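Local coordinates for protein beta-agarase B (Zobellia galactanivorans, PDB 4ATF) that cleaves the beta-1,4-linkages of agarose between beta-D-galactose and 3,6-anhydro-alpha-L-galactose in random fashion, with retention of the anomeric configuration, at residues Phe160-His165 and Trp187-Thr192; Val119-Leu124 and Val193-Phe198. The protein carries 1 engineered substitution. All blocks are in the same frame, centred on the assembly; numbering follows the deposited sequence. Where two conformers were deposited one is given.

Overall arrangement
Both contacts lie on the same side of the chain's centre in the GH16 catalytic domain, a beta-sandwich of the jelly-roll type, with their own centres about 11 Å apart. Along the chain the order is 119-124, 160-165, 187-192 and 193-198, so contact 1 falls within the span that contact 2 bridges, and 187-192 runs straight into 193-198. Contact 1 pairs strand 187-188 with the start of strand 164-172 beside the agarose-binding cleft; contact 2 joins two loops farther from the sugars. Trp-194 links them, its NE1 lying 3.2 Å from Lys-162 O in a probable hydrogen bond. Segment 193-198, tied to 160-165 and packed on 119-124, thus connects the pocket-lining strand pair with that loop.

Contact 1 of 2, residues Phe160-His165 and Trp187-Thr192; sequences FSKKVH and WFEDGT
His-165 and Trp-187 lay their rings over one another in an offset stack, as neighbours on antiparallel strands of the GH16 beta-sandwich. They form a non-hydrogen-bonded pair, and such pairs let side chains on the same sheet face meet closely. With CG anti to the backbone N (chi1 -173°), the imidazole swings over the indole; the planes are 24° apart, and His-165 CD2 comes to 3.3 Å from Trp-187 CE2. His-165 CB stands above the six-membered ring, nearly on its normal, in a CH-pi contact. Both residues line the glycan pocket: the broad indole suits a wall beside a bound galactose, while the imidazole lies near an anhydrogalactose and is held through ND1 by Asp-143, the engineered residue at the presumed proton-donor position. Phe-160 extends this aromatic wall, presenting its edge to Trp-187 CZ3.

On the opposite sheet face Val-164, modelled in two conformers, packs beside Phe-188. Their backbones exchange two hydrogen bonds, Val-164 N to Phe-188 O at 3.0 Å and Phe-188 N to Val-164 O at 2.8 Å.

Lys-163 sets CB at the indole edge and CD near Trp-187 CB. A bend at chi4 (52°) then brings NZ to the syn side of Glu-189 OE1, a salt bridge of 2.7 Å, with the Tyr-159 carbonyl as second partner. Beyond Glu-189, a water accepts from Asp-190 N and lies within bonding distance of Lys-162 O and Thr-192 O, tying the turn to the other segment. Asp-190 forms an Asx turn here, its OD1 accepting from Thr-192 N at 3.1 Å and from Thr-192 OG1 at 2.7 Å.

Contact 2 of 2, residues Val119-Leu124 and Val193-Phe198; sequences VMNSTL and VWNKEF
Val-119 packs against the base of Trp-194, and this is the apolar part of a buried meeting between two loops of the GH16 beta-sandwich. One loop connects strands 111-118 and 125-132; the other leads into strand 199-207 through a short 3-10 turn. Val-119 CG2 lies 3.9 Å from Trp-194 CB. A compact branched residue suits the place, because the tryptophan offers only its CB here: with CG anti to the carbonyl carbon (chi1 -61°), the indole heads away from the valine. Next to this, Asn-195 CB packs against the carbonyl oxygens of Val-119 and Met-120.

A weak polar contact comes next: Asn-195 CA lies 3.3 Å from Val-119 O in a CA-H...O contact.

Water supplies the stronger polar links. One molecule joins Val-119 N, at 3.0 Å, to Trp-194 O, at 2.9 Å; a second joins Val-119 O, at 2.7 Å, to Asn-195 O, at 2.8 Å.

Local turns shape the backbone: Asn-121 centres an inverse gamma turn, and its amide is anchored by OD1 accepting from Asp-148 N.

Both polar backbone atoms of Val-119 are thus satisfied through water instead of direct strand pairing. The two loops can therefore sit close together without adopting a strand register, while the valine-tryptophan packing beside the waters adds an apolar hold.

Contact 1 of 2, residues Phe160-His165 and Trp187-Thr192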
ATOM      1  N   PHE A 160      -8.357   8.923  12.120  1.00 11.89           N
ATOM      2  CA  PHE A 160      -7.579   8.013  11.280  1.00 12.00           C
ATOM      3  C   PHE A 160      -7.521   6.538  11.702  1.00 11.73           C
ATOM      4  O   PHE A 160      -7.467   5.634  10.809  1.00 12.94           O
ATOM      5  CB  PHE A 160      -6.156   8.572  11.178  1.00 10.76           C
ATOM      6  CG  PHE A 160      -6.100   9.837  10.364  1.00 13.96           C
ATOM      7  CD1 PHE A 160      -6.272   9.780   8.965  1.00 15.12           C
ATOM      8  CD2 PHE A 160      -5.977  11.096  10.982  1.00 16.10           C
ATOM      9  CE1 PHE A 160      -6.221  10.992   8.179  1.00 19.46           C
ATOM     10  CE2 PHE A 160      -5.955  12.311  10.192  1.00 16.33           C
ATOM     11  CZ  PHE A 160      -6.058  12.241   8.794  1.00 15.93           C
ATOM     12  N   SER A 161      -7.498   6.267  13.009  1.00 12.04           N
ATOM     13  CA  SER A 161      -7.270   4.861  13.492  1.00 12.83           C
ATOM     14  C   SER A 161      -8.438   3.946  13.031  1.00 12.93           C
ATOM     15  O   SER A 161      -8.285   2.722  12.958  1.00 13.57           O
ATOM     16  CB  SER A 161      -7.170   4.800  15.012  1.00 13.65           C
ATOM     17  OG  SER A 161      -8.451   4.891  15.554  1.00 15.37           O
ATOM     18  N   LYS A 162      -9.597   4.563  12.716  1.00 12.69           N
ATOM     19  CA  LYS A 162     -10.788   3.801  12.300  1.00 12.28           C
ATOM     20  C   LYS A 162     -10.965   3.805  10.776  1.00 12.49           C
ATOM     21  O   LYS A 162     -11.968   3.345  10.282  1.00 14.60           O
ATOM     22  CB  LYS A 162     -12.028   4.288  13.022  1.00 12.77           C
ATOM     23  CG  LYS A 162     -11.935   4.036  14.588  1.00 15.03           C
ATOM     24  CD  LYS A 162     -13.155   4.622  15.315  1.00 20.38           C
ATOM     25  CE  LYS A 162     -13.093   4.160  16.749  1.00 24.91           C
ATOM     26  NZ  LYS A 162     -14.005   4.909  17.613  1.00 26.84           N
ATOM     27  N   LYS A 163     -10.016   4.336  10.014  1.00 11.72           N
ATOM     28  CA  LYS A 163     -10.189   4.479   8.501  1.00 11.31           C
ATOM     29  C   LYS A 163      -9.100   3.749   7.737  1.00 11.62           C
ATOM     30  O   LYS A 163      -7.940   3.728   8.161  1.00 11.99           O
ATOM     31  CB  LYS A 163     -10.156   5.959   8.028  1.00 11.16           C
ATOM     32  CG  LYS A 163     -11.380   6.818   8.490  1.00 12.83           C
ATOM     33  CD  LYS A 163     -11.287   8.229   7.913  1.00 13.41           C
ATOM     34  CE  LYS A 163     -12.521   9.051   8.285  1.00 15.86           C
ATOM     35  NZ  LYS A 163     -12.837   9.049   9.765  1.00 15.77           N
ATOM     36  N   VAL A 164      -9.459   3.079   6.638  0.50 12.05           N
ATOM     37  CA  VAL A 164      -8.409   2.660   5.699  0.50 11.72           C
ATOM     38  C   VAL A 164      -8.672   3.316   4.351  0.50 12.69           C
ATOM     39  O   VAL A 164      -9.825   3.383   3.919  0.50 13.41           O
ATOM     40  CB  VAL A 164      -8.251   1.138   5.555  0.50 12.07           C
ATOM     41  CG1 VAL A 164      -7.821   0.514   6.846  0.50 11.55           C
ATOM     42  CG2 VAL A 164      -9.506   0.486   4.963  0.50 11.21           C
ATOM     43  N   HIS A 165      -7.609   3.840   3.732  1.00 12.10           N
ATOM     44  CA  HIS A 165      -7.731   4.590   2.503  1.00 12.35           C
ATOM     45  C   HIS A 165      -7.611   3.604   1.351  1.00 12.84           C
ATOM     46  O   HIS A 165      -6.625   2.921   1.259  1.00 13.78           O
ATOM     47  CB  HIS A 165      -6.614   5.582   2.432  1.00 11.63           C
ATOM     48  CG  HIS A 165      -6.738   6.520   1.279  1.00 13.65           C
ATOM     49  ND1 HIS A 165      -5.657   6.918   0.539  1.00 17.74           N
ATOM     50  CD2 HIS A 165      -7.825   7.108   0.729  1.00 12.98           C
ATOM     51  CE1 HIS A 165      -6.072   7.732  -0.421  1.00 19.55           C
ATOM     52  NE2 HIS A 165      -7.383   7.877  -0.315  1.00 16.36           N
ATOM     53  N   TRP A 187     -12.339   6.406   1.837  1.00 16.11           N
ATOM     54  CA  TRP A 187     -11.884   6.054   3.208  1.00 16.38           C
ATOM     55  C   TRP A 187     -12.938   5.178   3.865  1.00 16.26           C
ATOM     56  O   TRP A 187     -14.035   5.642   4.199  1.00 16.71           O
ATOM     57  CB  TRP A 187     -11.646   7.332   4.087  1.00 15.20           C
ATOM     58  CG  TRP A 187     -10.536   8.221   3.536  1.00 16.12           C
ATOM     59  CD1 TRP A 187     -10.625   9.089   2.446  1.00 18.22           C
ATOM     60  CD2 TRP A 187      -9.159   8.313   4.009  1.00 16.06           C
ATOM     61  NE1 TRP A 187      -9.396   9.706   2.237  1.00 17.81           N
ATOM     62  CE2 TRP A 187      -8.493   9.264   3.177  1.00 18.13           C
ATOM     63  CE3 TRP A 187      -8.443   7.708   5.070  1.00 15.59           C
ATOM     64  CZ2 TRP A 187      -7.132   9.638   3.381  1.00 17.70           C
ATOM     65  CZ3 TRP A 187      -7.101   8.080   5.297  1.00 16.42           C
ATOM     66  CH2 TRP A 187      -6.451   9.036   4.435  1.00 16.91           C
ATOM     67  N   PHE A 188     -12.621   3.903   4.014  1.00 15.15           N
ATOM     68  CA  PHE A 188     -13.567   2.959   4.597  1.00 14.55           C
ATOM     69  C   PHE A 188     -13.499   2.997   6.132  1.00 13.46           C
ATOM     70  O   PHE A 188     -12.415   3.009   6.705  1.00 12.89           O
ATOM     71  CB  PHE A 188     -13.237   1.511   4.092  1.00 13.76           C
ATOM     72  CG  PHE A 188     -14.092   0.463   4.706  1.00 14.71           C
ATOM     73  CD1 PHE A 188     -15.366   0.162   4.170  1.00 14.33           C
ATOM     74  CD2 PHE A 188     -13.673  -0.216   5.875  1.00 14.34           C
ATOM     75  CE1 PHE A 188     -16.198  -0.785   4.806  1.00 14.12           C
ATOM     76  CE2 PHE A 188     -14.524  -1.167   6.490  1.00 14.50           C
ATOM     77  CZ  PHE A 188     -15.794  -1.455   5.945  1.00 15.28           C
ATOM     78  N   GLU A 189     -14.657   2.928   6.784  1.00 13.85           N
ATOM     79  CA  GLU A 189     -14.755   2.948   8.219  1.00 15.53           C
ATOM     80  C   GLU A 189     -15.991   2.133   8.623  1.00 16.48           C
ATOM     81  O   GLU A 189     -17.059   2.363   8.069  1.00 15.60           O
ATOM     82  CB  GLU A 189     -14.969   4.409   8.677  1.00 16.09           C
ATOM     83  CG  GLU A 189     -15.072   4.531  10.202  1.00 18.87           C
ATOM     84  CD  GLU A 189     -14.852   5.968  10.767  1.00 22.32           C
ATOM     85  OE1 GLU A 189     -14.497   6.880   9.996  1.00 19.06           O
ATOM     86  OE2 GLU A 189     -15.024   6.153  12.004  1.00 22.51           O
ATOM     87  N   ASP A 190     -15.879   1.199   9.577  1.00 17.27           N
ATOM     88  CA  ASP A 190     -17.097   0.560  10.081  1.00 17.57           C
ATOM     89  C   ASP A 190     -17.103   0.455  11.586  1.00 19.16           C
ATOM     90  O   ASP A 190     -17.975  -0.195  12.151  1.00 18.77           O
ATOM     91  CB  ASP A 190     -17.352  -0.827   9.441  1.00 18.63           C
ATOM     92  CG  ASP A 190     -16.269  -1.856   9.789  1.00 20.15           C
ATOM     93  OD1 ASP A 190     -15.320  -1.523  10.593  1.00 19.25           O
ATOM     94  OD2 ASP A 190     -16.388  -3.007   9.251  1.00 19.57           O
ATOM     95  N   GLY A 191     -16.149   1.101  12.250  1.00 18.37           N
ATOM     96  CA  GLY A 191     -16.101   1.017  13.723  1.00 18.48           C
ATOM     97  C   GLY A 191     -14.846   0.255  14.178  1.00 17.61           C
ATOM     98  O   GLY A 191     -14.369   0.461  15.297  1.00 16.93           O
ATOM     99  N   THR A 192     -14.314  -0.613  13.325  1.00 15.82           N
ATOM    100  CA  THR A 192     -13.042  -1.319  13.609  1.00 15.72           C
ATOM    101  C   THR A 192     -11.838  -0.380  13.798  1.00 15.33           C
ATOM    102  O   THR A 192     -11.654   0.552  12.985  1.00 14.81           O
ATOM    103  CB  THR A 192     -12.705  -2.255  12.424  1.00 15.51           C
ATOM    104  OG1 THR A 192     -13.834  -3.093  12.228  1.00 17.00           O
ATOM    105  CG2 THR A 192     -11.495  -3.131  12.726  1.00 14.29           C
TER
HETATM  106  O   HOH W   1     -13.429   1.343  11.123  1.00 16.16           O

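Contact 2 of 2, residues Val119-Leu124 and Val193-Phe198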
ATOM      1  N   VAL A 119      -2.065  -3.134  10.829  1.00 11.53           N
ATOM      2  CA  VAL A 119      -1.742  -1.683  10.702  1.00 10.87           C
ATOM      3  C   VAL A 119      -1.012  -1.256  11.995  1.00 11.59           C
ATOM      4  O   VAL A 119      -1.422  -1.690  13.119  1.00 11.27           O
ATOM      5  CB  VAL A 119      -3.076  -0.874  10.524  1.00  9.99           C
ATOM      6  CG1 VAL A 119      -2.841   0.679  10.554  1.00  9.16           C
ATOM      7  CG2 VAL A 119      -3.749  -1.309   9.179  1.00 10.69           C
ATOM      8  N   MET A 120       0.050  -0.450  11.883  1.00 10.77           N
ATOM      9  CA  MET A 120       0.764   0.043  13.072  1.00 11.47           C
ATOM     10  C   MET A 120      -0.043   0.981  13.979  1.00 12.74           C
ATOM     11  O   MET A 120      -0.833   1.796  13.488  1.00 12.78           O
ATOM     12  CB  MET A 120       1.989   0.862  12.644  1.00 11.54           C
ATOM     13  CG  MET A 120       2.978   0.061  11.827  1.00 11.48           C
ATOM     14  SD  MET A 120       4.531   1.014  11.537  1.00 14.56           S
ATOM     15  CE  MET A 120       3.868   2.338  10.452  1.00 14.99           C
ATOM     16  N   ASN A 121       0.247   0.952  15.287  1.00 11.93           N
ATOM     17  CA  ASN A 121      -0.251   1.962  16.210  1.00 12.58           C
ATOM     18  C   ASN A 121       0.711   3.174  16.151  1.00 12.37           C
ATOM     19  O   ASN A 121       1.384   3.490  17.136  1.00 13.16           O
ATOM     20  CB  ASN A 121      -0.285   1.372  17.629  1.00 12.76           C
ATOM     21  CG  ASN A 121      -0.973   2.300  18.632  1.00 16.14           C
ATOM     22  OD1 ASN A 121      -1.550   3.337  18.274  1.00 13.33           O
ATOM     23  ND2 ASN A 121      -0.873   1.946  19.901  1.00 18.28           N
ATOM     24  N   SER A 122       0.790   3.799  14.968  1.00 11.26           N
ATOM     25  CA  SER A 122       1.668   4.920  14.679  1.00 11.86           C
ATOM     26  C   SER A 122       1.009   5.958  13.743  1.00 12.27           C
ATOM     27  O   SER A 122       0.015   5.642  12.982  1.00 11.85           O
ATOM     28  CB  SER A 122       2.892   4.324  13.935  1.00 12.71           C
ATOM     29  OG  SER A 122       3.863   5.337  13.595  1.00 15.26           O
ATOM     30  N   THR A 123       1.579   7.184  13.701  1.00 11.75           N
ATOM     31  CA  THR A 123       1.052   8.182  12.761  1.00 11.43           C
ATOM     32  C   THR A 123       1.648   7.950  11.407  1.00 11.43           C
ATOM     33  O   THR A 123       1.151   8.509  10.415  1.00 11.16           O
ATOM     34  CB  THR A 123       1.398   9.673  13.203  1.00 11.08           C
ATOM     35  OG1 THR A 123       2.789   9.753  13.556  0.80  9.13           O
ATOM     36  CG2 THR A 123       0.540  10.060  14.441  0.80  9.69           C
ATOM     37  N   LEU A 124       2.638   7.068  11.332  1.00 11.12           N
ATOM     38  CA  LEU A 124       3.204   6.719  10.010  1.00 10.25           C
ATOM     39  C   LEU A 124       2.229   5.870   9.222  1.00  9.79           C
ATOM     40  O   LEU A 124       1.408   5.177   9.836  1.00 10.75           O
ATOM     41  CB  LEU A 124       4.458   5.854  10.195  1.00 10.59           C
ATOM     42  CG  LEU A 124       5.662   6.586  10.820  1.00  9.07           C
ATOM     43  CD1 LEU A 124       6.784   5.492  10.919  1.00 11.13           C
ATOM     44  CD2 LEU A 124       6.109   7.786  10.067  1.00  9.50           C
ATOM     45  N   VAL A 193     -11.035  -0.640  14.837  1.00 13.88           N
ATOM     46  CA  VAL A 193      -9.780   0.085  15.066  1.00 14.37           C
ATOM     47  C   VAL A 193      -8.752  -0.864  14.494  1.00 13.25           C
ATOM     48  O   VAL A 193      -8.490  -1.911  15.089  1.00 14.87           O
ATOM     49  CB  VAL A 193      -9.472   0.365  16.602  1.00 14.52           C
ATOM     50  CG1 VAL A 193      -8.105   1.026  16.730  1.00 13.20           C
ATOM     51  CG2 VAL A 193     -10.524   1.330  17.250  1.00 15.77           C
ATOM     52  N   TRP A 194      -8.186  -0.488  13.352  1.00 12.55           N
ATOM     53  CA  TRP A 194      -7.398  -1.369  12.486  1.00 13.23           C
ATOM     54  C   TRP A 194      -6.142  -1.893  13.207  1.00 13.89           C
ATOM     55  O   TRP A 194      -5.748  -3.052  12.956  1.00 13.39           O
ATOM     56  CB  TRP A 194      -7.060  -0.682  11.130  1.00 11.67           C
ATOM     57  CG  TRP A 194      -8.387  -0.374  10.453  1.00 12.18           C
ATOM     58  CD1 TRP A 194      -8.966   0.839  10.370  1.00 10.39           C
ATOM     59  CD2 TRP A 194      -9.327  -1.320   9.901  1.00 11.77           C
ATOM     60  NE1 TRP A 194     -10.209   0.734   9.792  1.00 12.59           N
ATOM     61  CE2 TRP A 194     -10.471  -0.579   9.505  1.00 12.00           C
ATOM     62  CE3 TRP A 194      -9.322  -2.718   9.731  1.00  9.70           C
ATOM     63  CZ2 TRP A 194     -11.601  -1.166   8.920  1.00 12.96           C
ATOM     64  CZ3 TRP A 194     -10.440  -3.323   9.143  1.00 13.62           C
ATOM     65  CH2 TRP A 194     -11.569  -2.537   8.720  1.00 13.41           C
ATOM     66  N   ASN A 195      -5.569  -1.066  14.110  1.00 14.31           N
ATOM     67  CA  ASN A 195      -4.285  -1.443  14.741  1.00 13.59           C
ATOM     68  C   ASN A 195      -4.405  -2.645  15.761  1.00 14.49           C
ATOM     69  O   ASN A 195      -3.381  -3.198  16.221  1.00 13.82           O
ATOM     70  CB  ASN A 195      -3.568  -0.234  15.354  1.00 14.14           C
ATOM     71  CG  ASN A 195      -4.244   0.281  16.623  1.00 14.55           C
ATOM     72  OD1 ASN A 195      -4.350   1.507  16.842  1.00 18.69           O
ATOM     73  ND2 ASN A 195      -4.660  -0.624  17.477  1.00 10.74           N
ATOM     74  N   LYS A 196      -5.633  -3.087  16.062  1.00 14.38           N
ATOM     75  CA  LYS A 196      -5.807  -4.074  17.124  1.00 14.93           C
ATOM     76  C   LYS A 196      -5.577  -5.504  16.634  1.00 15.68           C
ATOM     77  O   LYS A 196      -5.261  -6.351  17.457  1.00 15.79           O
ATOM     78  CB  LYS A 196      -7.194  -3.959  17.772  1.00 15.47           C
ATOM     79  CG  LYS A 196      -7.406  -2.636  18.543  1.00 17.11           C
ATOM     80  CD  LYS A 196      -8.675  -2.672  19.353  1.00 23.03           C
ATOM     81  CE  LYS A 196      -8.503  -1.803  20.625  1.00 29.43           C
ATOM     82  NZ  LYS A 196      -8.816  -0.456  20.360  1.00 31.74           N
ATOM     83  N   GLU A 197      -5.749  -5.780  15.336  1.00 14.86           N
ATOM     84  CA  GLU A 197      -5.751  -7.194  14.847  1.00 15.84           C
ATOM     85  C   GLU A 197      -5.224  -7.289  13.438  1.00 14.48           C
ATOM     86  O   GLU A 197      -5.176  -6.288  12.752  1.00 13.15           O
ATOM     87  CB  GLU A 197      -7.190  -7.820  14.860  1.00 16.35           C
ATOM     88  CG  GLU A 197      -7.918  -7.767  16.153  0.70 17.42           C
ATOM     89  CD  GLU A 197      -7.425  -8.707  17.210  0.70 23.28           C
ATOM     90  OE1 GLU A 197      -6.528  -9.559  16.988  0.70 24.10           O
ATOM     91  OE2 GLU A 197      -7.999  -8.627  18.297  0.70 26.10           O
ATOM     92  N   PHE A 198      -4.779  -8.476  13.030  1.00 13.76           N
ATOM     93  CA  PHE A 198      -4.618  -8.735  11.606  1.00 14.48           C
ATOM     94  C   PHE A 198      -5.942  -8.723  10.886  1.00 13.74           C
ATOM     95  O   PHE A 198      -6.935  -9.309  11.370  1.00 14.47           O
ATOM     96  CB  PHE A 198      -3.909 -10.108  11.368  1.00 14.12           C
ATOM     97  CG  PHE A 198      -2.413 -10.050  11.694  1.00 16.32           C
ATOM     98  CD1 PHE A 198      -1.969 -10.257  13.039  1.00 17.22           C
ATOM     99  CD2 PHE A 198      -1.461  -9.737  10.697  1.00 15.11           C
ATOM    100  CE1 PHE A 198      -0.611 -10.157  13.392  1.00 19.91           C
ATOM    101  CE2 PHE A 198      -0.110  -9.683  11.036  1.00 15.93           C
ATOM    102  CZ  PHE A 198       0.319  -9.859  12.371  1.00 19.55           C
TER
HETATM  103  O   HOH W   2      -4.818  -4.292  10.530  1.00 11.93           O
HETATM  104  O   HOH W   3      -0.687  -2.677  15.574  1.00 21.43           O